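Local coordinates for protein ESSB (Geobacillus thermodenitrificans, PDB 4ANO) that is an integral membrane component of the type VII secretion system, represented here by its cytoplasmic fragment, at residues 26-31 with 62-67; 42-47 with 128-133. All blocks are in the same frame, centred on the assembly; numbering follows the deposited sequence.

In the fold
Interactions 1 and 2 show how one small domain divides its work between backbone and side chains. Interaction 1 joins the two inner strands of the four-stranded antiparallel sheet; it is partly buried, with paired backbones at its centre and a mixed face where polar side chains stand among I28 and V66. Interaction 2 is a buried, mainly apolar meeting between the 3-10 turn 42-46 and the short strand around 129-130, which belongs to a different, two-stranded sheet. Their centres lie about 12 Å apart, and L42 connects them: its CD1 packs 3.6 Å from CG1 of V63, on the sheet face that also carries V27, F29 and V65. L42 and L45 also rest on the edge strand 53-58.

Interaction 1 (26-31 with 62-67); sequences TVIFQR and EVKVVI
V27 and F29 form the hydrogen-bonded pairs with V65 and V63 in an antiparallel ladder, the central strand pair of a four-stranded sheet in a domain whose family belongs to the protein-kinase clan. The backbone N and O of V27, F29, V63 and V65 are all bonded across the pair: V27 N reaches V65 O at 2.9 Å, and F29 N meets V63 O at 2.8 Å in a nearly straight bond (173°). The return bond, V63 N to F29 O, comes in 27° off the carbonyl plane. The backbone polar groups of the residues between turn to the outer strands, I28 pairing with V18 and K64 with D57. On the face that carries Q30 and E62, Q30, bent at chi2, runs beside E62 with its amide turned steeply to the carboxylate plane, and NE2 donates to the anti side of OE2 at 3.1 Å. A water donates to Q30 OE1 at 2.7 Å and only weakly to E62 OE2. An alanine in place of E62 would probably leave Q30 NE2 without this acceptor and its amide freer to turn. The opposite face is apolar: chi1 of 57° places V27 CG1 between its own N and carbonyl carbon, from where it touches V65 CB at 3.6 Å.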
ATOM      1  N   THR A  26      -7.836  -6.748 -12.273  1.00 26.31           N
ATOM      2  CA  THR A  26      -7.859  -6.089 -13.580  1.00 25.10           C
ATOM      3  C   THR A  26      -8.367  -4.686 -13.408  1.00 23.64           C
ATOM      4  O   THR A  26      -9.490  -4.497 -12.911  1.00 24.22           O
ATOM      5  CB  THR A  26      -8.787  -6.879 -14.557  1.00 27.69           C
ATOM      6  OG1 THR A  26      -8.258  -8.222 -14.668  1.00 29.93           O
ATOM      7  CG2 THR A  26      -8.791  -6.221 -15.885  1.00 28.77           C
ATOM      8  N   VAL A  27      -7.593  -3.689 -13.919  1.00 22.95           N
ATOM      9  CA  VAL A  27      -8.004  -2.303 -13.759  1.00 23.27           C
ATOM     10  C   VAL A  27      -8.206  -1.759 -15.182  1.00 20.67           C
ATOM     11  O   VAL A  27      -7.363  -1.996 -16.056  1.00 23.87           O
ATOM     12  CB  VAL A  27      -6.984  -1.487 -12.892  1.00 21.21           C
ATOM     13  CG1 VAL A  27      -5.609  -1.512 -13.449  1.00 30.74           C
ATOM     14  CG2 VAL A  27      -7.410  -0.035 -12.723  1.00 27.90           C
ATOM     15  N   ILE A  28      -9.253  -0.956 -15.340  0.70 23.33           N
ATOM     16  CA  ILE A  28      -9.653  -0.416 -16.649  0.70 22.22           C
ATOM     17  C   ILE A  28      -9.672   1.125 -16.554  0.70 21.68           C
ATOM     18  O   ILE A  28     -10.341   1.715 -15.674  0.70 22.72           O
ATOM     19  CB  ILE A  28     -11.064  -0.962 -17.074  0.70 22.80           C
ATOM     20  CG1 ILE A  28     -11.139  -2.519 -17.088  0.70 27.09           C
ATOM     21  CG2 ILE A  28     -11.517  -0.339 -18.426  0.70 27.85           C
ATOM     22  CD1 ILE A  28     -10.067  -3.137 -17.864  0.70 31.12           C
ATOM     23  N   PHE A  29      -8.861   1.779 -17.395  1.00 21.23           N
ATOM     24  CA  PHE A  29      -8.882   3.245 -17.419  1.00 20.45           C
ATOM     25  C   PHE A  29      -9.434   3.671 -18.826  1.00 21.42           C
ATOM     26  O   PHE A  29      -9.191   2.989 -19.798  1.00 23.95           O
ATOM     27  CB  PHE A  29      -7.454   3.815 -17.395  1.00 20.93           C
ATOM     28  CG  PHE A  29      -6.660   3.489 -16.162  1.00 20.81           C
ATOM     29  CD1 PHE A  29      -6.042   2.286 -16.026  1.00 21.29           C
ATOM     30  CD2 PHE A  29      -6.525   4.500 -15.183  1.00 19.00           C
ATOM     31  CE1 PHE A  29      -5.288   1.967 -14.815  1.00 26.40           C
ATOM     32  CE2 PHE A  29      -5.765   4.245 -14.026  1.00 25.63           C
ATOM     33  CZ  PHE A  29      -5.196   2.978 -13.836  1.00 22.66           C
ATOM     34  N   GLN A  30     -10.028   4.857 -18.873  1.00 23.59           N
ATOM     35  CA  GLN A  30     -10.396   5.519 -20.134  1.00 22.57           C
ATOM     36  C   GLN A  30      -9.240   6.310 -20.676  1.00 22.98           C
ATOM     37  O   GLN A  30      -8.751   7.180 -20.023  1.00 23.27           O
ATOM     38  CB  GLN A  30     -11.604   6.428 -19.857  1.00 25.65           C
ATOM     39  CG  GLN A  30     -12.828   5.739 -19.391  1.00 24.89           C
ATOM     40  CD  GLN A  30     -13.204   4.548 -20.253  1.00 32.68           C
ATOM     41  OE1 GLN A  30     -13.531   4.677 -21.443  1.00 33.10           O
ATOM     42  NE2 GLN A  30     -13.141   3.372 -19.673  1.00 31.18           N
ATOM     43  N   ARG A  31      -8.808   6.002 -21.902  1.00 22.87           N
ATOM     44  CA  ARG A  31      -7.645   6.596 -22.492  1.00 25.73           C
ATOM     45  C   ARG A  31      -7.791   8.129 -22.596  1.00 25.52           C
ATOM     46  O   ARG A  31      -6.840   8.893 -22.428  1.00 27.04           O
ATOM     47  CB  ARG A  31      -7.435   5.969 -23.872  1.00 24.06           C
ATOM     48  CG  ARG A  31      -6.067   5.776 -24.212  1.00 30.61           C
ATOM     49  CD  ARG A  31      -5.944   5.168 -25.656  1.00 25.95           C
ATOM     50  NE  ARG A  31      -4.833   5.789 -26.343  1.00 27.41           N
ATOM     51  CZ  ARG A  31      -4.258   5.279 -27.432  1.00 24.99           C
ATOM     52  NH1 ARG A  31      -4.689   4.129 -27.894  1.00 24.18           N
ATOM     53  NH2 ARG A  31      -3.190   5.876 -27.972  1.00 27.16           N
ATOM     54  N   GLU A  62      -9.247   2.523 -24.286  1.00 23.82           N
ATOM     55  CA  GLU A  62      -9.022   2.166 -22.852  1.00 25.85           C
ATOM     56  C   GLU A  62      -7.636   1.631 -22.625  1.00 23.82           C
ATOM     57  O   GLU A  62      -6.975   1.159 -23.524  1.00 24.63           O
ATOM     58  CB  GLU A  62      -9.965   1.028 -22.382  1.00 24.66           C
ATOM     59  CG  GLU A  62     -11.398   1.458 -22.375  1.00 29.71           C
ATOM     60  CD  GLU A  62     -12.326   0.355 -22.026  1.00 27.43           C
ATOM     61  OE1 GLU A  62     -12.126  -0.796 -22.415  1.00 33.78           O
ATOM     62  OE2 GLU A  62     -13.287   0.698 -21.314  1.00 34.16           O
ATOM     63  N   VAL A  63      -7.169   1.738 -21.378  1.00 23.93           N
ATOM     64  CA  VAL A  63      -5.956   1.051 -20.988  1.00 22.41           C
ATOM     65  C   VAL A  63      -6.382   0.020 -19.905  1.00 22.07           C
ATOM     66  O   VAL A  63      -7.026   0.383 -18.911  1.00 21.23           O
ATOM     67  CB  VAL A  63      -4.879   2.060 -20.381  1.00 22.19           C
ATOM     68  CG1 VAL A  63      -3.765   1.303 -19.658  1.00 22.35           C
ATOM     69  CG2 VAL A  63      -4.346   2.993 -21.523  1.00 23.08           C
ATOM     70  N   LYS A  64      -6.038  -1.236 -20.130  1.00 22.71           N
ATOM     71  CA  LYS A  64      -6.367  -2.365 -19.216  1.00 23.79           C
ATOM     72  C   LYS A  64      -5.054  -2.948 -18.660  1.00 23.23           C
ATOM     73  O   LYS A  64      -4.037  -3.098 -19.418  1.00 23.19           O
ATOM     74  CB  LYS A  64      -7.242  -3.412 -19.934  1.00 24.13           C
ATOM     75  CG  LYS A  64      -7.490  -4.663 -19.168  1.00 29.14           C
ATOM     76  CD  LYS A  64      -8.105  -5.650 -20.208  1.00 31.91           C
ATOM     77  CE  LYS A  64      -9.029  -6.643 -19.614  1.00 41.40           C
ATOM     78  NZ  LYS A  64      -9.138  -7.804 -20.646  1.00 47.50           N
ATOM     79  N   VAL A  65      -4.970  -3.086 -17.326  1.00 21.84           N
ATOM     80  CA  VAL A  65      -3.787  -3.742 -16.671  1.00 21.53           C
ATOM     81  C   VAL A  65      -4.369  -4.984 -15.938  1.00 21.00           C
ATOM     82  O   VAL A  65      -5.319  -4.868 -15.171  1.00 22.55           O
ATOM     83  CB  VAL A  65      -3.082  -2.796 -15.668  1.00 21.75           C
ATOM     84  CG1 VAL A  65      -1.819  -3.402 -15.025  1.00 25.01           C
ATOM     85  CG2 VAL A  65      -2.732  -1.442 -16.361  1.00 22.69           C
ATOM     86  N   VAL A  66      -3.817  -6.121 -16.262  1.00 22.51           N
ATOM     87  CA  VAL A  66      -4.153  -7.367 -15.647  1.00 24.43           C
ATOM     88  C   VAL A  66      -2.950  -7.742 -14.771  1.00 23.50           C
ATOM     89  O   VAL A  66      -1.863  -7.865 -15.298  1.00 25.32           O
ATOM     90  CB  VAL A  66      -4.286  -8.439 -16.726  1.00 25.46           C
ATOM     91  CG1 VAL A  66      -4.563  -9.799 -16.074  1.00 28.76           C
ATOM     92  CG2 VAL A  66      -5.367  -8.041 -17.710  1.00 28.65           C
ATOM     93  N   ILE A  67      -3.192  -7.931 -13.481  1.00 23.02           N
ATOM     94  CA  ILE A  67      -2.122  -8.122 -12.432  1.00 22.44           C
ATOM     95  C   ILE A  67      -2.240  -9.481 -11.765  1.00 24.07           C
ATOM     96  O   ILE A  67      -3.256  -9.765 -11.072  1.00 26.85           O
ATOM     97  CB  ILE A  67      -2.222  -7.017 -11.364  1.00 23.12           C
ATOM     98  CG1 ILE A  67      -2.194  -5.635 -12.071  1.00 24.18           C
ATOM     99  CG2 ILE A  67      -1.064  -7.165 -10.329  1.00 21.82           C
ATOM    100  CD1 ILE A  67      -2.626  -4.385 -11.237  1.00 31.46           C
TER
HETATM  101  O   HOH W   1     -14.519   3.136 -23.488  1.00 44.06           O

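Interaction 2 (42-47 with 128-133)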
ATOM      1  N   LEU A  42       4.002   2.951 -21.041  1.00 18.73           N
ATOM      2  CA  LEU A  42       3.487   1.971 -20.050  1.00 18.80           C
ATOM      3  C   LEU A  42       4.336   0.700 -19.968  1.00 19.32           C
ATOM      4  O   LEU A  42       4.126  -0.149 -19.096  1.00 23.27           O
ATOM      5  CB  LEU A  42       1.998   1.620 -20.336  1.00 18.43           C
ATOM      6  CG  LEU A  42       1.050   2.805 -20.335  1.00 21.32           C
ATOM      7  CD1 LEU A  42      -0.365   2.202 -20.244  1.00 24.41           C
ATOM      8  CD2 LEU A  42       1.342   3.758 -19.083  1.00 21.78           C
ATOM      9  N   GLU A  43       5.301   0.561 -20.863  1.00 21.22           N
ATOM     10  CA  GLU A  43       6.141  -0.665 -20.908  1.00 23.50           C
ATOM     11  C   GLU A  43       6.899  -0.850 -19.587  1.00 21.50           C
ATOM     12  O   GLU A  43       7.118  -2.026 -19.168  1.00 25.19           O
ATOM     13  CB  GLU A  43       7.015  -0.714 -22.208  1.00 24.94           C
ATOM     14  CG  GLU A  43       7.825  -2.092 -22.412  1.00 28.84           C
ATOM     15  CD  GLU A  43       8.856  -2.370 -21.357  1.00 32.82           C
ATOM     16  OE1 GLU A  43       9.489  -1.392 -20.901  1.00 38.66           O
ATOM     17  OE2 GLU A  43       9.086  -3.579 -20.991  1.00 33.71           O
ATOM     18  N   VAL A  44       7.208   0.257 -18.877  1.00 21.47           N
ATOM     19  CA  VAL A  44       7.901   0.190 -17.581  1.00 23.11           C
ATOM     20  C   VAL A  44       7.103  -0.677 -16.565  1.00 22.06           C
ATOM     21  O   VAL A  44       7.673  -1.180 -15.620  1.00 24.35           O
ATOM     22  CB  VAL A  44       8.176   1.589 -17.064  1.00 23.26           C
ATOM     23  CG1 VAL A  44       6.883   2.345 -16.604  1.00 22.49           C
ATOM     24  CG2 VAL A  44       9.250   1.565 -15.999  1.00 27.52           C
ATOM     25  N   LEU A  45       5.798  -0.883 -16.808  1.00 20.53           N
ATOM     26  CA  LEU A  45       4.964  -1.586 -15.838  1.00 21.86           C
ATOM     27  C   LEU A  45       5.282  -3.068 -15.932  1.00 23.95           C
ATOM     28  O   LEU A  45       4.966  -3.786 -14.967  1.00 23.77           O
ATOM     29  CB  LEU A  45       3.472  -1.363 -16.127  1.00 22.46           C
ATOM     30  CG  LEU A  45       2.910   0.052 -15.699  1.00 22.22           C
ATOM     31  CD1 LEU A  45       1.343   0.109 -16.019  1.00 22.72           C
ATOM     32  CD2 LEU A  45       3.146   0.225 -14.198  1.00 21.38           C
ATOM     33  N   LYS A  46       5.964  -3.460 -17.021  1.00 24.85           N
ATOM     34  CA  LYS A  46       6.422  -4.895 -17.151  1.00 30.32           C
ATOM     35  C   LYS A  46       7.634  -5.183 -16.225  1.00 31.35           C
ATOM     36  O   LYS A  46       8.061  -6.355 -16.050  1.00 34.24           O
ATOM     37  CB  LYS A  46       6.815  -5.247 -18.595  1.00 28.90           C
ATOM     38  CG  LYS A  46       5.810  -5.010 -19.714  1.00 34.97           C
ATOM     39  CD  LYS A  46       4.578  -5.908 -19.693  1.00 36.78           C
ATOM     40  CE  LYS A  46       4.908  -7.321 -20.064  1.00 36.02           C
ATOM     41  NZ  LYS A  46       3.609  -7.995 -19.976  1.00 31.56           N
ATOM     42  N   GLU A  47       8.170  -4.105 -15.679  0.50 31.50           N
ATOM     43  CA  GLU A  47       9.446  -4.110 -14.994  0.50 32.38           C
ATOM     44  C   GLU A  47       9.328  -3.487 -13.611  0.50 32.11           C
ATOM     45  O   GLU A  47      10.176  -2.687 -13.173  0.50 32.08           O
ATOM     46  CB  GLU A  47      10.551  -3.452 -15.867  0.50 32.20           C
ATOM     47  CG  GLU A  47      11.103  -4.333 -17.042  0.50 34.60           C
ATOM     48  CD  GLU A  47      10.477  -3.976 -18.365  0.50 37.65           C
ATOM     49  OE1 GLU A  47       9.299  -3.562 -18.313  0.50 39.33           O
ATOM     50  OE2 GLU A  47      11.147  -4.054 -19.442  0.50 33.61           O
ATOM     51  N   VAL A 128       0.594   0.089 -10.040  1.00 20.16           N
ATOM     52  CA  VAL A 128       1.613   1.167  -9.863  1.00 18.69           C
ATOM     53  C   VAL A 128       1.358   2.178 -10.959  1.00 16.70           C
ATOM     54  O   VAL A 128       0.907   1.819 -12.055  1.00 20.24           O
ATOM     55  CB  VAL A 128       2.979   0.523 -10.054  1.00 20.47           C
ATOM     56  CG1 VAL A 128       4.018   1.546  -9.966  1.00 21.03           C
ATOM     57  CG2 VAL A 128       3.273  -0.535  -8.875  1.00 23.25           C
ATOM     58  N   GLY A 129       1.409   3.488 -10.567  1.00 16.48           N
ATOM     59  CA  GLY A 129       1.299   4.599 -11.577  1.00 15.35           C
ATOM     60  C   GLY A 129       2.604   4.870 -12.324  1.00 16.72           C
ATOM     61  O   GLY A 129       3.688   4.351 -12.020  1.00 16.02           O
ATOM     62  N   VAL A 130       2.422   5.590 -13.440  1.00 17.32           N
ATOM     63  CA  VAL A 130       3.528   6.032 -14.261  1.00 18.20           C
ATOM     64  C   VAL A 130       3.501   7.492 -14.418  1.00 19.74           C
ATOM     65  O   VAL A 130       2.506   8.099 -14.816  1.00 18.20           O
ATOM     66  CB  VAL A 130       3.455   5.377 -15.669  1.00 18.66           C
ATOM     67  CG1 VAL A 130       4.706   5.742 -16.509  1.00 19.60           C
ATOM     68  CG2 VAL A 130       3.348   3.865 -15.477  1.00 19.11           C
ATOM     69  N   LYS A 131       4.613   8.098 -14.004  1.00 18.01           N
ATOM     70  CA  LYS A 131       4.677   9.577 -14.102  1.00 21.22           C
ATOM     71  C   LYS A 131       4.302  10.145 -15.454  1.00 20.88           C
ATOM     72  O   LYS A 131       4.816   9.702 -16.494  1.00 20.54           O
ATOM     73  CB  LYS A 131       6.044  10.031 -13.616  1.00 20.94           C
ATOM     74  CG  LYS A 131       6.123  11.605 -13.300  1.00 30.50           C
ATOM     75  CD  LYS A 131       7.607  11.982 -12.998  1.00 41.34           C
ATOM     76  CE  LYS A 131       7.937  13.483 -13.194  1.00 49.49           C
ATOM     77  NZ  LYS A 131       6.764  14.410 -13.131  1.00 53.00           N
ATOM     78  N   GLU A 132       3.375  11.122 -15.421  1.00 20.92           N
ATOM     79  CA  GLU A 132       2.833  11.848 -16.624  1.00 22.33           C
ATOM     80  C   GLU A 132       2.098  10.898 -17.620  1.00 20.08           C
ATOM     81  O   GLU A 132       1.917  11.214 -18.808  1.00 23.26           O
ATOM     82  CB  GLU A 132       3.984  12.548 -17.351  1.00 24.39           C
ATOM     83  CG  GLU A 132       4.580  13.731 -16.628  1.00 33.58           C
ATOM     84  CD  GLU A 132       5.460  14.564 -17.500  1.00 40.34           C
ATOM     85  OE1 GLU A 132       6.550  14.083 -17.931  1.00 47.99           O
ATOM     86  OE2 GLU A 132       5.054  15.737 -17.727  1.00 45.22           O
ATOM     87  N   SER A 133       1.683   9.704 -17.155  1.00 20.23           N
ATOM     88  CA  SER A 133       1.093   8.755 -18.032  1.00 19.98           C
ATOM     89  C   SER A 133      -0.165   8.060 -17.460  1.00 21.65           C
ATOM     90  O   SER A 133      -1.170   7.954 -18.122  1.00 22.95           O
ATOM     91  CB  SER A 133       2.105   7.688 -18.474  1.00 23.13           C
ATOM     92  OG  SER A 133       3.197   8.219 -19.213  1.00 28.89           O
TER
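The 3-10 turn that presses L42 and L45 against V130 is drawn tight by short backbone bonds, the shortest being K46 N to E43 O at 2.8 Å, with L45 N to L42 O beside it at 2.9 Å. This three-residue spacing puts L42 and L45 on one side of the turn, and V44 joins them in closing round V130. The valine is the centre of the contact. Its CG2, set beside the backbone N by a chi1 of -175° that sends CG1 anti to it, lies 3.8 Å from L45 CG, where the two side chains pass at a slant. The same methyl takes V44 CG1 at 4.0 Å, here meeting end to end, while L42 CD2 approaches from another side at 4.1 Å. L42 CD2 also touches S133 CB at 4.0 Å, and L45 CD2 runs on to V128, coming within 3.5 Å of its carbonyl O. Beside the apolar contact, S133 N bonds back to V130 O, closing the turn after the strand, and S133 OG is hydrogen-bonded to E41. Behind V130, G129 pairs through its backbone with I107 in the two-stranded sheet, and K131 with R105 just beyond it, so the valine is presented from a fixed strand. Branched aliphatic side chains thus carry most of the meeting of the two segments, while the backbone bonds named here run within a segment or to other neighbours; cohesion here rests on shape and the burial of apolar surface.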